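PDB 5LK6: Alpha/beta hydrolase fold-3 domain protein from Sulfolobus islandicus, which probably hydrolyses carboxylic esters as a thermostable lipase-like carboxylesterase of the alpha/beta hydrolase fold. Local coordinates for residues 2-11 with 268-276; 122-133 with 159-170. All blocks are in the same frame, centred on the assembly; numbering follows the deposited sequence.

Overall arrangement
Starting at the N terminus, the first turn and helix of the chain, residues 2-11, are met again only some 257 residues later, when the loop after strand 264-269 returns to them in contact 1. That contact ties the N-terminal helix to the outermost strand of this chain's sheet, which continues into the second subunit. Contact 2 closes a much shorter loop of 25 residues, joining helix 120-133 to helix 152-163 and the turn behind it, and it falls wholly within the larger loop without crossing it. The two contacts lie on opposite sides of the chain's centre, their centres about 33 Å apart and their nearest atoms about 15 Å.

Contact 1 (2-11 with 268-276); sequences PLDPRIKELL and RFNNVIHGF
Two hydrogen bonds clip the start of the chain to Asn271. Asp4 N gives its hydrogen to Asn271 O over 2.8 Å, almost straight at 175° and on a lone pair of that carbonyl. The second runs the other way: Asn271 ND2 donates to Pro2 O at 3.0 Å, with the oxygen close to the plane of the amide. With Asn271 CG anti to the carbonyl carbon (chi1 -39°), the amide is turned to Pro2 O; together with the main-chain oxygen it holds the peptide groups on both sides of Leu3.

Asp4 is also the N-cap of helix 5-12. Its OD1 accepts from Arg6 N, the capping bond, and from Arg6 NE at 3.2 Å, a salt bridge made on the syn lone pair in the guanidinium plane. OD2 goes to Gln285, and the Arg6 guanidinium reaches on to Gly261 O of the second subunit.

In an alpha/beta hydrolase, the loop after the last strand of the sheet commonly carries the catalytic histidine. His274, hydrogen-bonded to Asp244 and touching Ser151, fits that role here and probably completes a Ser-His-Asp triad. The N-terminal helix packs on residues 271-273, just ahead of this histidine.

The remaining contacts are mainly apolar. Ile7 sends CD1 across to Val272 CG1, 3.6 Å away, and the same methyl lies near Asn271 O. The Ile7 and Ile273 side chains run past each other in opposite directions, Ile7 CG2 4.0 Å from Ile273 CG2. Leu3 points its CB away from the loop, yet CD1 swings back to within 3.7 Å of Ile273 CG2. Further along the helix, Leu11 CD2 approaches Ile273 CD1 more loosely, at 4.5 Å.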
loop_
_atom_site.group_PDB
_atom_site.type_symbol
_atom_site.label_atom_id
_atom_site.label_comp_id
_atom_site.label_asym_id
_atom_site.label_seq_id
_atom_site.Cartn_x
_atom_site.Cartn_y
_atom_site.Cartn_z
ATOM N N PRO A 2 9.602 -5.081 14.529
ATOM C CA PRO A 2 10.963 -5.391 14.044
ATOM C C PRO A 2 11.041 -5.661 12.538
ATOM O O PRO A 2 10.031 -5.810 11.856
ATOM C CB PRO A 2 11.371 -6.680 14.826
ATOM C CG PRO A 2 10.168 -7.100 15.582
ATOM C CD PRO A 2 9.244 -5.908 15.690
ATOM N N LEU A 3 12.270 -5.770 12.069
ATOM C CA LEU A 3 12.551 -6.135 10.712
ATOM C C LEU A 3 11.883 -7.447 10.340
ATOM O O LEU A 3 11.782 -8.333 11.145
ATOM C CB LEU A 3 14.064 -6.271 10.602
ATOM C CG LEU A 3 14.879 -5.712 9.430
ATOM C CD1 LEU A 3 14.293 -4.537 8.609
ATOM C CD2 LEU A 3 16.252 -5.402 10.016
ATOM N N ASP A 4 11.424 -7.587 9.111
ATOM C CA ASP A 4 11.049 -8.904 8.619
ATOM C C ASP A 4 12.243 -9.840 8.837
ATOM O O ASP A 4 13.335 -9.514 8.469
ATOM C CB ASP A 4 10.651 -8.833 7.140
ATOM C CG ASP A 4 10.210 -10.185 6.569
ATOM O OD1 ASP A 4 10.580 -11.230 7.170
ATOM O OD2 ASP A 4 9.514 -10.192 5.509
ATOM N N PRO A 5 12.045 -10.978 9.492
ATOM C CA PRO A 5 13.143 -11.969 9.590
ATOM C C PRO A 5 13.889 -12.283 8.303
ATOM O O PRO A 5 15.089 -12.418 8.357
ATOM C CB PRO A 5 12.419 -13.217 10.103
ATOM C CG PRO A 5 11.441 -12.600 11.093
ATOM C CD PRO A 5 10.947 -11.328 10.430
ATOM N N ARG A 6 13.194 -12.386 7.174
ATOM C CA ARG A 6 13.845 -12.704 5.900
ATOM C C ARG A 6 14.945 -11.636 5.615
ATOM O O ARG A 6 15.980 -11.930 5.022
ATOM C CB ARG A 6 12.808 -12.749 4.759
ATOM C CG ARG A 6 11.967 -14.020 4.607
ATOM C CD ARG A 6 10.445 -13.846 4.265
ATOM N NE ARG A 6 9.632 -13.809 5.512
ATOM C CZ ARG A 6 8.764 -14.738 5.979
ATOM N NH1 ARG A 6 8.458 -15.852 5.267
ATOM N NH2 ARG A 6 8.178 -14.537 7.214
ATOM N N ILE A 7 14.687 -10.392 6.012
ATOM C CA ILE A 7 15.568 -9.268 5.711
ATOM C C ILE A 7 16.726 -9.217 6.716
ATOM O O ILE A 7 17.833 -8.883 6.345
ATOM C CB ILE A 7 14.782 -7.928 5.663
ATOM C CG1 ILE A 7 13.634 -7.999 4.608
ATOM C CG2 ILE A 7 15.731 -6.752 5.416
ATOM C CD1 ILE A 7 12.750 -6.757 4.557
ATOM N N LYS A 8 16.492 -9.584 7.970
ATOM C CA LYS A 8 17.582 -9.769 8.928
ATOM C C LYS A 8 18.557 -10.875 8.466
ATOM O O LYS A 8 19.743 -10.656 8.481
ATOM C CB LYS A 8 17.064 -10.034 10.354
ATOM C CG LYS A 8 18.006 -9.523 11.436
ATOM C CD LYS A 8 17.470 -9.685 12.865
ATOM C CE LYS A 8 18.049 -10.948 13.530
ATOM N NZ LYS A 8 17.387 -11.438 14.782
ATOM N N GLU A 9 18.048 -12.036 8.053
ATOM C CA GLU A 9 18.839 -13.126 7.464
ATOM C C GLU A 9 19.650 -12.513 6.309
ATOM O O GLU A 9 20.850 -12.754 6.188
ATOM C CB GLU A 9 17.948 -14.258 6.900
ATOM C CG GLU A 9 18.258 -15.714 7.294
ATOM C CD GLU A 9 17.212 -16.343 8.279
ATOM O OE1 GLU A 9 17.671 -16.852 9.337
ATOM O OE2 GLU A 9 15.949 -16.335 8.039
ATOM N N LEU A 10 18.986 -11.716 5.474
ATOM C CA LEU A 10 19.624 -11.156 4.306
ATOM C C LEU A 10 20.771 -10.222 4.688
ATOM O O LEU A 10 21.897 -10.373 4.194
ATOM C CB LEU A 10 18.625 -10.405 3.464
ATOM C CG LEU A 10 19.120 -10.128 2.077
ATOM C CD1 LEU A 10 19.281 -11.454 1.346
ATOM C CD2 LEU A 10 18.141 -9.194 1.378
ATOM N N LEU A 11 20.528 -9.295 5.603
ATOM C CA LEU A 11 21.609 -8.406 6.008
ATOM C C LEU A 11 22.755 -9.154 6.711
ATOM O O LEU A 11 23.937 -8.811 6.529
ATOM C CB LEU A 11 21.088 -7.266 6.884
ATOM C CG LEU A 11 20.032 -6.352 6.265
ATOM C CD1 LEU A 11 19.564 -5.414 7.346
ATOM C CD2 LEU A 11 20.598 -5.586 5.100
ATOM N N ARG A 268 3.254 3.649 4.469
ATOM C CA ARG A 268 4.474 3.126 5.043
ATOM C C ARG A 268 4.495 1.625 5.005
ATOM O O ARG A 268 3.678 0.976 5.642
ATOM C CB ARG A 268 4.619 3.567 6.483
ATOM C CG ARG A 268 5.889 3.042 7.171
ATOM C CD ARG A 268 5.762 3.186 8.656
ATOM N NE ARG A 268 6.016 4.529 9.074
ATOM C CZ ARG A 268 6.217 4.904 10.329
ATOM N NH1 ARG A 268 6.166 4.038 11.290
ATOM N NH2 ARG A 268 6.447 6.165 10.630
ATOM N N PHE A 269 5.490 1.077 4.314
ATOM C CA PHE A 269 5.680 -0.357 4.242
ATOM C C PHE A 269 6.469 -0.707 5.479
ATOM O O PHE A 269 7.670 -0.390 5.588
ATOM C CB PHE A 269 6.381 -0.775 2.938
ATOM C CG PHE A 269 5.434 -0.873 1.757
ATOM C CD1 PHE A 269 4.868 0.259 1.209
ATOM C CD2 PHE A 269 5.057 -2.100 1.246
ATOM C CE1 PHE A 269 3.972 0.172 0.160
ATOM C CE2 PHE A 269 4.144 -2.208 0.192
ATOM C CZ PHE A 269 3.600 -1.068 -0.355
ATOM N N ASN A 270 5.768 -1.342 6.423
ATOM C CA ASN A 270 6.387 -1.909 7.632
ATOM C C ASN A 270 7.398 -3.076 7.456
ATOM O O ASN A 270 7.345 -3.832 6.476
ATOM C CB ASN A 270 5.319 -2.308 8.596
ATOM C CG ASN A 270 4.502 -1.118 9.046
ATOM O OD1 ASN A 270 5.057 -0.035 9.278
ATOM N ND2 ASN A 270 3.179 -1.290 9.132
ATOM N N ASN A 271 8.305 -3.190 8.426
ATOM C CA ASN A 271 9.217 -4.314 8.527
ATOM C C ASN A 271 10.332 -4.385 7.429
ATOM O O ASN A 271 11.031 -5.395 7.375
ATOM C CB ASN A 271 8.439 -5.637 8.545
ATOM C CG ASN A 271 7.145 -5.563 9.358
ATOM O OD1 ASN A 271 6.012 -5.663 8.835
ATOM N ND2 ASN A 271 7.308 -5.388 10.635
ATOM N N VAL A 272 10.487 -3.343 6.594
ATOM C CA VAL A 272 11.428 -3.372 5.481
ATOM C C VAL A 272 12.366 -2.187 5.463
ATOM O O VAL A 272 12.252 -1.214 6.259
ATOM C CB VAL A 272 10.734 -3.454 4.097
ATOM C CG1 VAL A 272 9.838 -4.690 4.009
ATOM C CG2 VAL A 272 9.979 -2.181 3.778
ATOM N N ILE A 273 13.308 -2.280 4.541
ATOM C CA ILE A 273 14.425 -1.363 4.460
ATOM C C ILE A 273 14.345 -0.510 3.208
ATOM O O ILE A 273 13.584 -0.767 2.287
ATOM C CB ILE A 273 15.747 -2.120 4.457
ATOM C CG1 ILE A 273 15.774 -3.234 3.408
ATOM C CG2 ILE A 273 15.979 -2.736 5.822
ATOM C CD1 ILE A 273 17.159 -3.640 2.986
ATOM N N HIS A 274 15.125 0.541 3.215
ATOM C CA HIS A 274 15.283 1.356 2.026
ATOM C C HIS A 274 15.661 0.521 0.824
ATOM O O HIS A 274 16.393 -0.398 0.941
ATOM C CB HIS A 274 16.399 2.365 2.265
ATOM C CG HIS A 274 16.410 3.478 1.279
ATOM N ND1 HIS A 274 15.555 4.554 1.369
ATOM C CD2 HIS A 274 17.171 3.685 0.187
ATOM C CE1 HIS A 274 15.805 5.387 0.386
ATOM N NE2 HIS A 274 16.781 4.883 -0.346
ATOM N N GLY A 275 15.174 0.872 -0.345
ATOM C CA GLY A 275 15.578 0.206 -1.599
ATOM C C GLY A 275 14.896 -1.127 -1.902
ATOM O O GLY A 275 15.264 -1.780 -2.871
ATOM N N PHE A 276 13.911 -1.521 -1.103
ATOM C CA PHE A 276 13.315 -2.830 -1.205
ATOM C C PHE A 276 12.637 -3.177 -2.564
ATOM O O PHE A 276 12.553 -4.345 -2.893
ATOM C CB PHE A 276 12.377 -3.147 0.009
ATOM C CG PHE A 276 11.035 -2.431 0.011
ATOM C CD1 PHE A 276 10.920 -1.113 0.420
ATOM C CD2 PHE A 276 9.873 -3.115 -0.310
ATOM C CE1 PHE A 276 9.709 -0.471 0.439
ATOM C CE2 PHE A 276 8.636 -2.471 -0.305
ATOM C CZ PHE A 276 8.559 -1.135 0.067
#

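Contact 2 (122-133 with 159-170); sequences VIDSFDATNWVY and VVALLSKGKLNL
Tyr133 and Leu168 make the ring contact at the far end of helix 120-133. Leu168 CG sits over the centre of the tyrosine ring, 3.9 Å from its centroid and close to the normal, a CH-pi contact, while Leu168 CD1 lies over the same face, toward Tyr133 CD2. The other branch, Leu168 CD2, meets Thr129 CG2.

Phe126 is gripped differently. With CG anti to its backbone N (chi1 -178°), the ring reaches across to Leu163 and Ser164: Leu163 CB comes within 3.9 Å of Phe126 CD1, and Ser164 OG lies at the ring's edge.

Aliphatic groups fill the nearer crossing. Val122 CG1 touches Leu163 CD1 at 3.6 Å and also Val159 CG1, both side chains crossing it at about a right angle. Val160 CG2 fits against Ser125 CB and the backbone of Phe126. The axes of segments 122-133 and 159-163 come within 9.6 Å and cross at -60°. Helix 152-163 follows the probable nucleophile elbow of the alpha/beta hydrolase fold, and the two helices pack on one face of the central sheet, where Thr129 and Val160 both touch Ile147 of strand 144-150.

Of the polar links, Asn169 N donates to Tyr133 OH across 3.2 Å, nearly straight at 177°. A valine in place of Tyr133 would probably leave this amide without its acceptor and uncover Leu168 CG. Inside helix 120-133, Thr129 OG1 donates to Ser125 O; in the other segment, Ser164 OG turns back to Val160 O, 2.8 Å away, from above the carbonyl plane.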
loop_
_atom_site.group_PDB
_atom_site.type_symbol
_atom_site.label_atom_id
_atom_site.label_comp_id
_atom_site.label_asym_id
_atom_site.label_seq_id
_atom_site.Cartn_x
_atom_site.Cartn_y
_atom_site.Cartn_z
ATOM N N VAL A 122 19.135 17.146 -12.140
ATOM C CA VAL A 122 17.813 17.757 -12.055
ATOM C C VAL A 122 17.473 18.280 -13.428
ATOM O O VAL A 122 16.376 18.031 -13.940
ATOM C CB VAL A 122 17.785 18.954 -11.066
ATOM C CG1 VAL A 122 16.516 19.788 -11.187
ATOM C CG2 VAL A 122 17.985 18.478 -9.620
ATOM N N ILE A 123 18.422 19.023 -14.008
ATOM C CA ILE A 123 18.236 19.590 -15.325
ATOM C C ILE A 123 17.964 18.522 -16.397
ATOM O O ILE A 123 17.068 18.705 -17.203
ATOM C CB ILE A 123 19.409 20.479 -15.729
ATOM C CG1 ILE A 123 19.436 21.751 -14.846
ATOM C CG2 ILE A 123 19.285 20.874 -17.205
ATOM C CD1 ILE A 123 20.776 22.471 -14.912
ATOM N N ASP A 124 18.693 17.409 -16.384
ATOM C CA ASP A 124 18.370 16.304 -17.279
ATOM C C ASP A 124 16.963 15.728 -17.042
ATOM O O ASP A 124 16.216 15.471 -17.996
ATOM C CB ASP A 124 19.408 15.180 -17.162
ATOM C CG ASP A 124 20.781 15.560 -17.735
ATOM O OD1 ASP A 124 20.941 16.692 -18.253
ATOM O OD2 ASP A 124 21.707 14.711 -17.676
ATOM N N SER A 125 16.616 15.506 -15.782
ATOM C CA SER A 125 15.332 14.915 -15.426
ATOM C C SER A 125 14.162 15.824 -15.868
ATOM O O SER A 125 13.169 15.328 -16.394
ATOM C CB SER A 125 15.262 14.626 -13.922
ATOM O OG SER A 125 16.153 13.593 -13.566
ATOM N N PHE A 126 14.298 17.130 -15.676
ATOM C CA PHE A 126 13.331 18.087 -16.182
ATOM C C PHE A 126 13.257 18.157 -17.693
ATOM O O PHE A 126 12.186 18.171 -18.259
ATOM C CB PHE A 126 13.668 19.478 -15.714
ATOM C CG PHE A 126 12.674 20.510 -16.153
ATOM C CD1 PHE A 126 11.395 20.555 -15.576
ATOM C CD2 PHE A 126 13.001 21.459 -17.139
ATOM C CE1 PHE A 126 10.457 21.520 -15.968
ATOM C CE2 PHE A 126 12.068 22.430 -17.538
ATOM C CZ PHE A 126 10.797 22.457 -16.961
ATOM N N ASP A 127 14.394 18.283 -18.340
ATOM C CA ASP A 127 14.435 18.413 -19.787
ATOM C C ASP A 127 13.813 17.222 -20.477
ATOM O O ASP A 127 13.134 17.418 -21.473
ATOM C CB ASP A 127 15.881 18.581 -20.282
ATOM C CG ASP A 127 16.441 19.932 -19.957
ATOM O OD1 ASP A 127 15.682 20.793 -19.479
ATOM O OD2 ASP A 127 17.648 20.138 -20.164
ATOM N N ALA A 128 14.094 16.009 -19.971
ATOM C CA ALA A 128 13.457 14.764 -20.438
ATOM C C ALA A 128 11.950 14.786 -20.190
ATOM O O ALA A 128 11.180 14.496 -21.090
ATOM C CB ALA A 128 14.090 13.550 -19.795
ATOM N N THR A 129 11.517 15.187 -19.001
ATOM C CA THR A 129 10.094 15.268 -18.732
ATOM C C THR A 129 9.401 16.222 -19.717
ATOM O O THR A 129 8.368 15.897 -20.297
ATOM C CB THR A 129 9.817 15.669 -17.267
ATOM O OG1 THR A 129 10.325 14.636 -16.429
ATOM C CG2 THR A 129 8.327 15.833 -16.992
ATOM N N ASN A 130 10.006 17.373 -19.916
ATOM C CA ASN A 130 9.469 18.413 -20.754
ATOM C C ASN A 130 9.392 17.955 -22.198
ATOM O O ASN A 130 8.380 18.157 -22.891
ATOM C CB ASN A 130 10.348 19.627 -20.611
ATOM C CG ASN A 130 9.744 20.862 -21.218
ATOM O OD1 ASN A 130 8.834 21.509 -20.684
ATOM N ND2 ASN A 130 10.300 21.229 -22.321
ATOM N N TRP A 131 10.417 17.271 -22.637
ATOM C CA TRP A 131 10.439 16.802 -23.985
ATOM C C TRP A 131 9.435 15.685 -24.237
ATOM O O TRP A 131 8.745 15.710 -25.260
ATOM C CB TRP A 131 11.825 16.311 -24.344
ATOM C CG TRP A 131 11.977 15.878 -25.734
ATOM C CD1 TRP A 131 12.334 16.676 -26.821
ATOM C CD2 TRP A 131 11.817 14.537 -26.246
ATOM N NE1 TRP A 131 12.416 15.895 -27.954
ATOM C CE2 TRP A 131 12.117 14.588 -27.649
ATOM C CE3 TRP A 131 11.499 13.306 -25.661
ATOM C CZ2 TRP A 131 12.095 13.453 -28.473
ATOM C CZ3 TRP A 131 11.454 12.153 -26.488
ATOM C CH2 TRP A 131 11.747 12.251 -27.892
ATOM N N VAL A 132 9.368 14.703 -23.329
ATOM C CA VAL A 132 8.411 13.601 -23.467
ATOM C C VAL A 132 6.961 14.161 -23.508
ATOM O O VAL A 132 6.144 13.740 -24.311
ATOM C CB VAL A 132 8.598 12.542 -22.364
ATOM C CG1 VAL A 132 7.394 11.583 -22.280
ATOM C CG2 VAL A 132 9.888 11.778 -22.579
ATOM N N TYR A 133 6.681 15.125 -22.654
ATOM C CA TYR A 133 5.395 15.775 -22.595
ATOM C C TYR A 133 4.998 16.505 -23.887
ATOM O O TYR A 133 3.821 16.610 -24.167
ATOM C CB TYR A 133 5.447 16.762 -21.444
ATOM C CG TYR A 133 4.209 17.573 -21.184
ATOM C CD1 TYR A 133 3.233 17.106 -20.357
ATOM C CD2 TYR A 133 4.039 18.844 -21.743
ATOM C CE1 TYR A 133 2.115 17.863 -20.088
ATOM C CE2 TYR A 133 2.929 19.607 -21.483
ATOM C CZ TYR A 133 1.973 19.107 -20.662
ATOM O OH TYR A 133 0.869 19.827 -20.339
ATOM N N VAL A 159 11.364 17.232 -7.294
ATOM C CA VAL A 159 11.902 18.504 -7.761
ATOM C C VAL A 159 11.378 18.840 -9.155
ATOM O O VAL A 159 10.926 19.953 -9.383
ATOM C CB VAL A 159 13.422 18.512 -7.702
ATOM C CG1 VAL A 159 13.986 19.750 -8.405
ATOM C CG2 VAL A 159 13.856 18.484 -6.228
ATOM N N VAL A 160 11.408 17.876 -10.056
ATOM C CA VAL A 160 10.780 18.059 -11.353
ATOM C C VAL A 160 9.321 18.582 -11.284
ATOM O O VAL A 160 8.963 19.497 -12.016
ATOM C CB VAL A 160 10.791 16.775 -12.182
ATOM C CG1 VAL A 160 9.881 16.970 -13.392
ATOM C CG2 VAL A 160 12.222 16.449 -12.645
ATOM N N ALA A 161 8.515 18.013 -10.398
ATOM C CA ALA A 161 7.126 18.423 -10.229
ATOM C C ALA A 161 7.000 19.849 -9.790
ATOM O O ALA A 161 6.070 20.537 -10.192
ATOM C CB ALA A 161 6.389 17.533 -9.231
ATOM N N LEU A 162 7.869 20.258 -8.895
ATOM C CA LEU A 162 7.970 21.644 -8.485
ATOM C C LEU A 162 8.325 22.583 -9.651
ATOM O O LEU A 162 7.626 23.570 -9.888
ATOM C CB LEU A 162 9.004 21.776 -7.375
ATOM C CG LEU A 162 8.452 21.611 -5.966
ATOM C CD1 LEU A 162 9.538 21.168 -4.961
ATOM C CD2 LEU A 162 7.798 22.931 -5.554
ATOM N N LEU A 163 9.422 22.276 -10.346
ATOM C CA LEU A 163 9.865 23.020 -11.530
ATOM C C LEU A 163 8.835 23.090 -12.671
ATOM O O LEU A 163 8.924 23.953 -13.522
ATOM C CB LEU A 163 11.118 22.337 -12.090
ATOM C CG LEU A 163 12.424 22.487 -11.267
ATOM C CD1 LEU A 163 13.575 21.674 -11.856
ATOM C CD2 LEU A 163 12.792 23.949 -11.125
ATOM N N SER A 164 7.910 22.139 -12.689
ATOM C CA SER A 164 6.876 22.014 -13.690
ATOM C C SER A 164 5.626 22.775 -13.363
ATOM O O SER A 164 4.769 22.861 -14.232
ATOM C CB SER A 164 6.475 20.548 -13.853
ATOM O OG SER A 164 7.524 19.801 -14.431
ATOM N N LYS A 165 5.497 23.331 -12.159
ATOM C CA LYS A 165 4.307 24.097 -11.788
ATOM C C LYS A 165 4.065 25.274 -12.765
ATOM O O LYS A 165 4.958 26.058 -12.981
ATOM C CB LYS A 165 4.438 24.606 -10.349
ATOM C CG LYS A 165 3.124 24.979 -9.683
ATOM C CD LYS A 165 3.332 25.681 -8.343
ATOM C CE LYS A 165 2.223 26.716 -8.175
ATOM N NZ LYS A 165 2.304 27.420 -6.867
ATOM N N GLY A 166 2.874 25.350 -13.375
ATOM C CA GLY A 166 2.550 26.366 -14.408
ATOM C C GLY A 166 3.234 26.228 -15.780
ATOM O O GLY A 166 3.279 27.178 -16.550
ATOM N N LYS A 167 3.839 25.080 -16.052
ATOM C CA LYS A 167 4.442 24.799 -17.343
ATOM C C LYS A 167 3.933 23.492 -17.906
ATOM O O LYS A 167 3.817 23.361 -19.102
ATOM C CB LYS A 167 5.958 24.640 -17.237
ATOM C CG LYS A 167 6.822 25.836 -16.810
ATOM C CD LYS A 167 8.164 25.838 -17.608
ATOM C CE LYS A 167 9.394 26.378 -16.868
ATOM N NZ LYS A 167 9.029 27.548 -16.034
ATOM N N LEU A 168 3.694 22.495 -17.057
ATOM C CA LEU A 168 3.365 21.135 -17.460
ATOM C C LEU A 168 2.230 20.661 -16.565
ATOM O O LEU A 168 2.327 20.831 -15.357
ATOM C CB LEU A 168 4.581 20.251 -17.182
ATOM C CG LEU A 168 5.538 19.860 -18.284
ATOM C CD1 LEU A 168 5.887 21.031 -19.173
ATOM C CD2 LEU A 168 6.804 19.258 -17.715
ATOM N N ASN A 169 1.202 20.016 -17.118
ATOM C CA ASN A 169 0.189 19.346 -16.281
ATOM C C ASN A 169 0.531 17.895 -16.168
ATOM O O ASN A 169 0.111 17.090 -16.975
ATOM C CB ASN A 169 -1.231 19.558 -16.802
ATOM C CG ASN A 169 -1.532 21.037 -17.002
ATOM O OD1 ASN A 169 -2.162 21.411 -17.985
ATOM N ND2 ASN A 169 -1.025 21.900 -16.092
ATOM N N LEU A 170 1.315 17.581 -15.147
ATOM C CA LEU A 170 1.627 16.193 -14.805
ATOM C C LEU A 170 0.393 15.536 -14.145
ATOM O O LEU A 170 -0.301 16.159 -13.342
ATOM C CB LEU A 170 2.881 16.136 -13.902
ATOM C CG LEU A 170 4.110 16.712 -14.608
ATOM C CD1 LEU A 170 5.298 16.878 -13.672
ATOM C CD2 LEU A 170 4.451 15.861 -15.842
#